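PDB 3LKV: ABC transporter substrate-binding protein from Vibrio cholerae, which probably serves as the periplasmic substrate-binding protein of an ABC transporter, and holds a phenylalanine molecule in the cleft between its two lobes. Local coordinates for residues T8-I16 / N69-T80; L110-S121 / P263-A271. All coordinates share one frame; numbering follows the deposited sequence.

How the interactions relate
Both contacts belong to the parallel sheet of one lobe of a periplasmic-binding-protein fold, whose strands run in the order 44-50, 9-15, 72-76, 93-98, 117-121, 269-270. Interaction 1 pairs two inner strands and is largely buried: a regular backbone ladder, mostly branched aliphatic side chains on one face and mostly small residues on the other, and a helix start at its end that takes the ligand's carboxylate. Interaction 2 joins strand 117-121 to the short outermost strand 269-270 and is only partly buried; its brief ladder is supplemented by backbone and side-chain hydrogen bonds from the loops, and by a zinc ion bound at the surface. Strand 93-98 lies between the two contacts. The nearest atoms of interactions 1 and 2 are about 6 Å apart.

Interaction 1 (T8-I16 / N69-T80); sequences TAKVAVSQI and NPDVLVGIATPT. With PHE (phenylalanine), chain B.
The parallel pair of strands 9-15 and 72-76 lies inside the sheet of one lobe and leads into the phenylalanine pocket. A12 N, V74 N, S14 N and I76 N carry the ladder, from A12 N to V72 O (3.0 Å) through to I76 N and S14 O (2.9 Å). At its start K10 O accepts from both D71 N and V72 N, while D71 OD2 takes K10 N at 2.7 Å on its anti lone pair; a short acidic side chain suits this spot because it can fold back to the neighbouring strand. Beta-branched V11, V13, V72, V74 and I76 make up most of one face, where the rotation of V13 (chi1 -178°) carries CG1 across to I76 CD1 at 3.5 Å. On the other, small A12, S14 and G75 accompany L73, and helix 55-66 packs there through F65 and I61. As in Rossmann-like lobes, strand 72-76 then passes into a helix with A77 as its N-cap residue. I16 CG2 presses on A77 CB at 3.4 Å, a tight fit, and I16 CD1 lies against P79 CB. At the helix start, T78 N gives a nearly straight bond to PHE OXT (2.8 Å, 168°), and T78 OG1 binds PHE O at 2.7 Å.

Interaction 2 (L110-S121 / P263-A271); sequences LEQPGKNVTGLS and PGSLDVQVA. With ZN (zinc ion), chain D.
Strand 269-270 runs parallel to strand 117-121 as the edge strand of the parallel sheet in one lobe of the periplasmic-binding-protein fold, with Q269 N to G119 O, S121 N to Q269 O and A271 N to S121 O forming a short ladder. Before it, V268 N reaches L110 O at 3.0 Å, and G114 N meets G264 O on a lone pair in the carbonyl plane. Glycine suits position 264, since a CB there would run into K115 O, and G119 adopts a positive phi at which a side chain would press on the preceding carbonyl oxygen. V268, the residue most covered here by the other segment, packs its CG1 tightly, 3.4 Å from L110 CD2, while L110 CD1 touches V270 CG2. T118 OG1, placed anti to its own N (chi1 -169°), donates to L266 O at 2.7 Å from above the carbonyl plane. L120 and Q269 lie side by side, CD2 of L120 against CB of Q269. At the surface, E111 and D267 share a zinc ion, which probably offsets the repulsion of two carboxylates turned 54° apart; E111 OE2 binds it at 1.8 Å and D267 OD2 at 2.0 Å. The bent chain of Q112 returns its amide to the segment 263-271, where NE2 bonds to S265 O at 2.9 Å. D267 OD1 is gripped from opposite faces of its carboxylate plane, by Q112 N and by Q112 NE2, the latter at 2.8 Å.

Interaction 1 (T8-I16 / N69-T80)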
# COMPACT_ATOMS: atom_id res chain seq x y z
N THR A 8 12.43 -1.99 -14.84
CA THR A 8 11.28 -1.95 -13.94
C THR A 8 9.99 -2.15 -14.76
O THR A 8 9.75 -1.40 -15.69
CB THR A 8 11.21 -0.58 -13.18
OG1 THR A 8 12.35 -0.48 -12.34
CG2 THR A 8 9.93 -0.43 -12.30
N ALA A 9 9.16 -3.11 -14.42
CA ALA A 9 7.87 -3.23 -15.09
C ALA A 9 6.94 -2.12 -14.59
O ALA A 9 6.86 -1.85 -13.36
CB ALA A 9 7.26 -4.56 -14.79
N LYS A 10 6.23 -1.50 -15.50
CA LYS A 10 5.28 -0.47 -15.15
C LYS A 10 3.87 -0.91 -15.50
O LYS A 10 3.55 -1.11 -16.65
CB LYS A 10 5.62 0.83 -15.84
CG LYS A 10 4.80 2.07 -15.37
CD LYS A 10 5.55 3.42 -15.78
CE LYS A 10 4.59 4.64 -16.03
NZ LYS A 10 4.27 5.51 -14.83
N VAL A 11 3.07 -1.11 -14.48
CA VAL A 11 1.71 -1.60 -14.58
C VAL A 11 0.79 -0.51 -14.02
O VAL A 11 0.96 -0.11 -12.86
CB VAL A 11 1.56 -2.91 -13.83
CG1 VAL A 11 0.10 -3.42 -13.84
CG2 VAL A 11 2.55 -3.97 -14.47
N ALA A 12 -0.17 -0.07 -14.84
CA ALA A 12 -1.07 1.00 -14.47
C ALA A 12 -2.49 0.44 -14.43
O ALA A 12 -2.96 -0.11 -15.42
CB ALA A 12 -0.96 2.16 -15.49
N VAL A 13 -3.14 0.62 -13.29
CA VAL A 13 -4.38 0.00 -12.96
C VAL A 13 -5.47 1.04 -12.81
O VAL A 13 -5.35 1.96 -11.99
CB VAL A 13 -4.31 -0.77 -11.64
CG1 VAL A 13 -5.65 -1.46 -11.38
CG2 VAL A 13 -3.15 -1.79 -11.64
N SER A 14 -6.51 0.93 -13.62
CA SER A 14 -7.64 1.79 -13.55
C SER A 14 -8.89 1.02 -13.13
O SER A 14 -9.22 -0.01 -13.71
CB SER A 14 -7.87 2.34 -14.94
OG SER A 14 -8.97 3.25 -14.97
N GLN A 15 -9.64 1.58 -12.18
CA GLN A 15 -10.74 0.89 -11.51
C GLN A 15 -11.88 1.87 -11.45
O GLN A 15 -11.68 3.03 -11.05
CB GLN A 15 -10.28 0.54 -10.10
CG GLN A 15 -11.16 -0.32 -9.38
CD GLN A 15 -10.61 -0.71 -8.00
OE1 GLN A 15 -9.49 -1.15 -7.90
NE2 GLN A 15 -11.41 -0.57 -6.98
N ILE A 16 -13.09 1.45 -11.83
CA ILE A 16 -14.19 2.41 -11.94
C ILE A 16 -14.52 3.07 -10.59
O ILE A 16 -14.85 4.28 -10.53
CB ILE A 16 -15.42 1.75 -12.64
CG1 ILE A 16 -16.55 2.75 -12.86
CG2 ILE A 16 -15.91 0.50 -11.87
CD1 ILE A 16 -16.22 3.98 -13.72
N ASN A 69 3.26 5.99 -20.81
CA ASN A 69 3.88 4.79 -21.37
C ASN A 69 4.13 3.61 -20.39
O ASN A 69 5.25 3.23 -20.11
CB ASN A 69 5.15 5.22 -22.08
CG ASN A 69 4.89 6.44 -22.98
OD1 ASN A 69 4.01 6.42 -23.84
ND2 ASN A 69 5.61 7.54 -22.72
N PRO A 70 3.07 3.06 -19.82
CA PRO A 70 3.27 1.89 -18.98
C PRO A 70 3.48 0.67 -19.88
O PRO A 70 3.11 0.72 -21.04
CB PRO A 70 1.95 1.77 -18.23
CG PRO A 70 0.93 2.30 -19.25
CD PRO A 70 1.66 3.41 -19.98
N ASP A 71 4.02 -0.40 -19.33
CA ASP A 71 4.20 -1.66 -20.08
C ASP A 71 2.85 -2.35 -20.25
O ASP A 71 2.58 -2.99 -21.28
CB ASP A 71 5.19 -2.57 -19.35
CG ASP A 71 6.59 -1.93 -19.20
OD1 ASP A 71 7.25 -1.74 -20.23
OD2 ASP A 71 7.06 -1.58 -18.07
N VAL A 72 2.00 -2.27 -19.23
CA VAL A 72 0.72 -2.94 -19.29
C VAL A 72 -0.32 -2.11 -18.57
O VAL A 72 -0.05 -1.55 -17.49
CB VAL A 72 0.73 -4.39 -18.65
CG1 VAL A 72 -0.63 -5.04 -18.79
CG2 VAL A 72 1.79 -5.27 -19.32
N LEU A 73 -1.49 -2.01 -19.19
CA LEU A 73 -2.62 -1.31 -18.59
C LEU A 73 -3.61 -2.36 -18.10
O LEU A 73 -3.83 -3.35 -18.80
CB LEU A 73 -3.29 -0.39 -19.58
CG LEU A 73 -2.51 0.82 -20.06
CD1 LEU A 73 -3.01 1.20 -21.49
CD2 LEU A 73 -2.70 1.97 -19.07
N VAL A 74 -4.16 -2.18 -16.91
CA VAL A 74 -5.10 -3.13 -16.35
C VAL A 74 -6.41 -2.38 -16.10
O VAL A 74 -6.41 -1.31 -15.43
CB VAL A 74 -4.60 -3.76 -15.03
CG1 VAL A 74 -5.72 -4.61 -14.42
CG2 VAL A 74 -3.33 -4.61 -15.26
N GLY A 75 -7.48 -2.84 -16.71
CA GLY A 75 -8.77 -2.21 -16.47
C GLY A 75 -9.62 -3.12 -15.62
O GLY A 75 -10.07 -4.20 -16.07
N ILE A 76 -9.86 -2.71 -14.39
CA ILE A 76 -10.67 -3.48 -13.51
C ILE A 76 -12.11 -2.90 -13.60
O ILE A 76 -12.36 -1.74 -13.21
CB ILE A 76 -10.18 -3.36 -12.07
CG1 ILE A 76 -8.76 -3.86 -11.91
CG2 ILE A 76 -11.10 -4.11 -11.14
CD1 ILE A 76 -8.19 -3.71 -10.43
N ALA A 77 -13.04 -3.72 -14.10
CA ALA A 77 -14.45 -3.38 -14.31
C ALA A 77 -14.65 -2.79 -15.70
O ALA A 77 -13.72 -2.29 -16.33
CB ALA A 77 -15.03 -2.47 -13.19
N THR A 78 -15.88 -2.88 -16.18
CA THR A 78 -16.16 -2.64 -17.59
C THR A 78 -15.94 -1.20 -18.06
O THR A 78 -15.33 -0.97 -19.11
CB THR A 78 -17.59 -3.14 -17.95
OG1 THR A 78 -17.60 -4.56 -17.87
CG2 THR A 78 -17.98 -2.72 -19.37
N PRO A 79 -16.46 -0.22 -17.31
CA PRO A 79 -16.39 1.17 -17.83
C PRO A 79 -14.94 1.67 -17.91
O PRO A 79 -14.57 2.32 -18.87
CB PRO A 79 -17.24 1.98 -16.84
CG PRO A 79 -18.00 1.00 -16.06
CD PRO A 79 -17.24 -0.32 -16.08
N THR A 80 -14.08 1.27 -16.98
CA THR A 80 -12.69 1.72 -17.02
C THR A 80 -11.96 0.95 -18.10
O THR A 80 -11.18 1.53 -18.82
CB THR A 80 -12.03 1.57 -15.64
OG1 THR A 80 -12.75 0.58 -14.90
CG2 THR A 80 -12.14 2.90 -14.85
N PHE B . -18.22 -7.45 -13.49
CA PHE B . -18.42 -5.98 -13.18
C PHE B . -18.10 -5.16 -14.46
O PHE B . -18.10 -5.78 -15.56
CB PHE B . -17.62 -5.53 -11.95
CG PHE B . -18.24 -5.96 -10.63
CD1 PHE B . -19.41 -5.34 -10.15
CD2 PHE B . -17.69 -6.99 -9.88
CE1 PHE B . -19.99 -5.74 -8.99
CE2 PHE B . -18.27 -7.38 -8.71
CZ PHE B . -19.42 -6.79 -8.25
OXT PHE B . -17.87 -3.93 -14.45
O HOH W 1 -9.97 4.06 -17.55

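Interaction 2 (L110-S121 / P263-A271)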
# COMPACT_ATOMS: atom_id res chain seq x y z
N LEU A 110 -13.83 -14.15 -27.49
CA LEU A 110 -12.97 -14.60 -26.39
C LEU A 110 -11.74 -15.41 -26.85
O LEU A 110 -10.67 -15.26 -26.27
CB LEU A 110 -13.80 -15.40 -25.40
CG LEU A 110 -15.00 -14.63 -24.84
CD1 LEU A 110 -15.86 -15.61 -23.99
CD2 LEU A 110 -14.56 -13.39 -24.06
N GLU A 111 -11.88 -16.23 -27.90
CA GLU A 111 -10.75 -17.04 -28.40
C GLU A 111 -9.83 -16.19 -29.28
O GLU A 111 -10.25 -15.64 -30.28
CB GLU A 111 -11.29 -18.24 -29.19
CG GLU A 111 -10.21 -19.25 -29.79
CD GLU A 111 -9.35 -19.95 -28.70
OE1 GLU A 111 -9.81 -20.02 -27.56
OE2 GLU A 111 -8.20 -20.41 -28.98
N GLN A 112 -8.56 -16.06 -28.91
CA GLN A 112 -7.62 -15.35 -29.79
C GLN A 112 -8.12 -13.90 -30.16
O GLN A 112 -8.33 -13.54 -31.31
CB GLN A 112 -7.33 -16.20 -31.05
CG GLN A 112 -6.47 -17.49 -30.76
CD GLN A 112 -5.16 -17.15 -30.07
OE1 GLN A 112 -4.23 -16.67 -30.70
NE2 GLN A 112 -5.09 -17.38 -28.76
N PRO A 113 -8.29 -13.06 -29.15
CA PRO A 113 -8.92 -11.78 -29.42
C PRO A 113 -8.21 -10.96 -30.49
O PRO A 113 -8.84 -10.17 -31.17
CB PRO A 113 -8.93 -11.08 -28.07
CG PRO A 113 -8.27 -12.01 -27.08
CD PRO A 113 -8.12 -13.34 -27.72
N GLY A 114 -6.91 -11.12 -30.61
CA GLY A 114 -6.20 -10.71 -31.82
C GLY A 114 -5.77 -9.25 -31.84
O GLY A 114 -5.10 -8.86 -32.74
N LYS A 115 -6.14 -8.42 -30.87
CA LYS A 115 -5.59 -7.07 -30.90
C LYS A 115 -4.76 -6.78 -29.64
O LYS A 115 -4.00 -7.66 -29.21
CB LYS A 115 -6.70 -6.07 -31.14
CG LYS A 115 -7.42 -6.29 -32.47
CD LYS A 115 -8.71 -5.46 -32.44
CE LYS A 115 -8.92 -4.68 -33.72
NZ LYS A 115 -9.90 -5.37 -34.62
N ASN A 116 -4.83 -5.57 -29.08
CA ASN A 116 -4.05 -5.26 -27.85
C ASN A 116 -4.74 -5.57 -26.52
O ASN A 116 -4.26 -5.19 -25.46
CB ASN A 116 -3.58 -3.80 -27.87
CG ASN A 116 -4.75 -2.81 -27.71
OD1 ASN A 116 -5.79 -2.93 -28.34
ND2 ASN A 116 -4.55 -1.84 -26.87
N VAL A 117 -5.85 -6.29 -26.56
CA VAL A 117 -6.71 -6.48 -25.41
C VAL A 117 -6.96 -7.95 -25.11
O VAL A 117 -7.21 -8.75 -26.01
CB VAL A 117 -8.11 -5.83 -25.64
CG1 VAL A 117 -8.93 -5.79 -24.30
CG2 VAL A 117 -7.97 -4.42 -26.22
N THR A 118 -6.87 -8.30 -23.83
CA THR A 118 -7.19 -9.62 -23.34
C THR A 118 -7.54 -9.53 -21.88
O THR A 118 -7.55 -8.43 -21.35
CB THR A 118 -6.03 -10.63 -23.51
OG1 THR A 118 -6.54 -11.96 -23.24
CG2 THR A 118 -4.91 -10.32 -22.60
N GLY A 119 -7.85 -10.67 -21.25
CA GLY A 119 -8.08 -10.67 -19.80
C GLY A 119 -9.09 -11.67 -19.27
O GLY A 119 -9.21 -12.76 -19.78
N LEU A 120 -9.79 -11.29 -18.23
CA LEU A 120 -10.61 -12.22 -17.45
C LEU A 120 -12.04 -11.69 -17.28
O LEU A 120 -12.27 -10.54 -16.89
CB LEU A 120 -9.99 -12.44 -16.09
CG LEU A 120 -9.03 -13.61 -15.88
CD1 LEU A 120 -7.90 -13.43 -14.81
CD2 LEU A 120 -9.90 -14.84 -15.50
N SER A 121 -12.99 -12.58 -17.54
CA SER A 121 -14.39 -12.29 -17.36
C SER A 121 -14.99 -12.90 -16.09
O SER A 121 -14.69 -14.08 -15.78
CB SER A 121 -15.18 -12.81 -18.56
OG SER A 121 -16.57 -12.71 -18.28
N PRO A 263 -0.80 -9.70 -26.21
CA PRO A 263 -2.09 -9.87 -25.51
C PRO A 263 -3.15 -10.50 -26.41
O PRO A 263 -3.93 -11.34 -25.96
CB PRO A 263 -2.49 -8.46 -25.13
CG PRO A 263 -1.65 -7.56 -26.05
CD PRO A 263 -0.38 -8.29 -26.29
N GLY A 264 -3.15 -10.18 -27.69
CA GLY A 264 -4.17 -10.74 -28.57
C GLY A 264 -4.06 -12.27 -28.78
O GLY A 264 -4.98 -12.87 -29.33
N SER A 265 -2.94 -12.87 -28.36
CA SER A 265 -2.71 -14.28 -28.55
C SER A 265 -3.10 -14.99 -27.29
O SER A 265 -2.96 -16.17 -27.21
CB SER A 265 -1.22 -14.58 -28.85
OG SER A 265 -0.44 -14.54 -27.60
N LEU A 266 -3.57 -14.25 -26.28
CA LEU A 266 -3.99 -14.91 -25.04
C LEU A 266 -5.52 -14.96 -24.99
O LEU A 266 -6.19 -13.92 -25.04
CB LEU A 266 -3.45 -14.18 -23.84
CG LEU A 266 -1.94 -14.03 -23.73
CD1 LEU A 266 -1.56 -13.16 -22.56
CD2 LEU A 266 -1.21 -15.40 -23.57
N ASP A 267 -6.06 -16.17 -24.90
CA ASP A 267 -7.50 -16.35 -24.78
C ASP A 267 -8.06 -15.68 -23.51
O ASP A 267 -7.45 -15.72 -22.46
CB ASP A 267 -7.93 -17.83 -24.77
CG ASP A 267 -7.51 -18.59 -25.98
OD1 ASP A 267 -7.31 -17.97 -27.09
OD2 ASP A 267 -7.35 -19.86 -25.81
N VAL A 268 -9.25 -15.13 -23.63
CA VAL A 268 -9.94 -14.57 -22.49
C VAL A 268 -10.46 -15.71 -21.59
O VAL A 268 -11.10 -16.62 -22.04
CB VAL A 268 -11.10 -13.67 -22.95
CG1 VAL A 268 -12.06 -13.30 -21.75
CG2 VAL A 268 -10.57 -12.46 -23.61
N GLN A 269 -10.21 -15.63 -20.31
CA GLN A 269 -10.63 -16.66 -19.41
C GLN A 269 -11.95 -16.28 -18.74
O GLN A 269 -12.14 -15.12 -18.36
CB GLN A 269 -9.56 -16.79 -18.34
CG GLN A 269 -9.77 -17.89 -17.35
CD GLN A 269 -9.39 -19.21 -17.96
OE1 GLN A 269 -8.33 -19.32 -18.62
NE2 GLN A 269 -10.26 -20.23 -17.80
N VAL A 270 -12.85 -17.24 -18.59
CA VAL A 270 -14.10 -16.98 -17.89
C VAL A 270 -14.02 -17.58 -16.49
O VAL A 270 -13.67 -18.72 -16.37
CB VAL A 270 -15.31 -17.53 -18.70
CG1 VAL A 270 -16.62 -17.15 -18.01
CG2 VAL A 270 -15.28 -16.97 -20.17
N ALA A 271 -14.29 -16.81 -15.45
CA ALA A 271 -14.25 -17.34 -14.08
C ALA A 271 -15.24 -18.51 -13.89
O ALA A 271 -16.28 -18.57 -14.54
CB ALA A 271 -14.56 -16.28 -13.08
ZN ZN D . -7.13 -20.73 -27.58
O HOH W 2 -1.48 -8.61 -29.39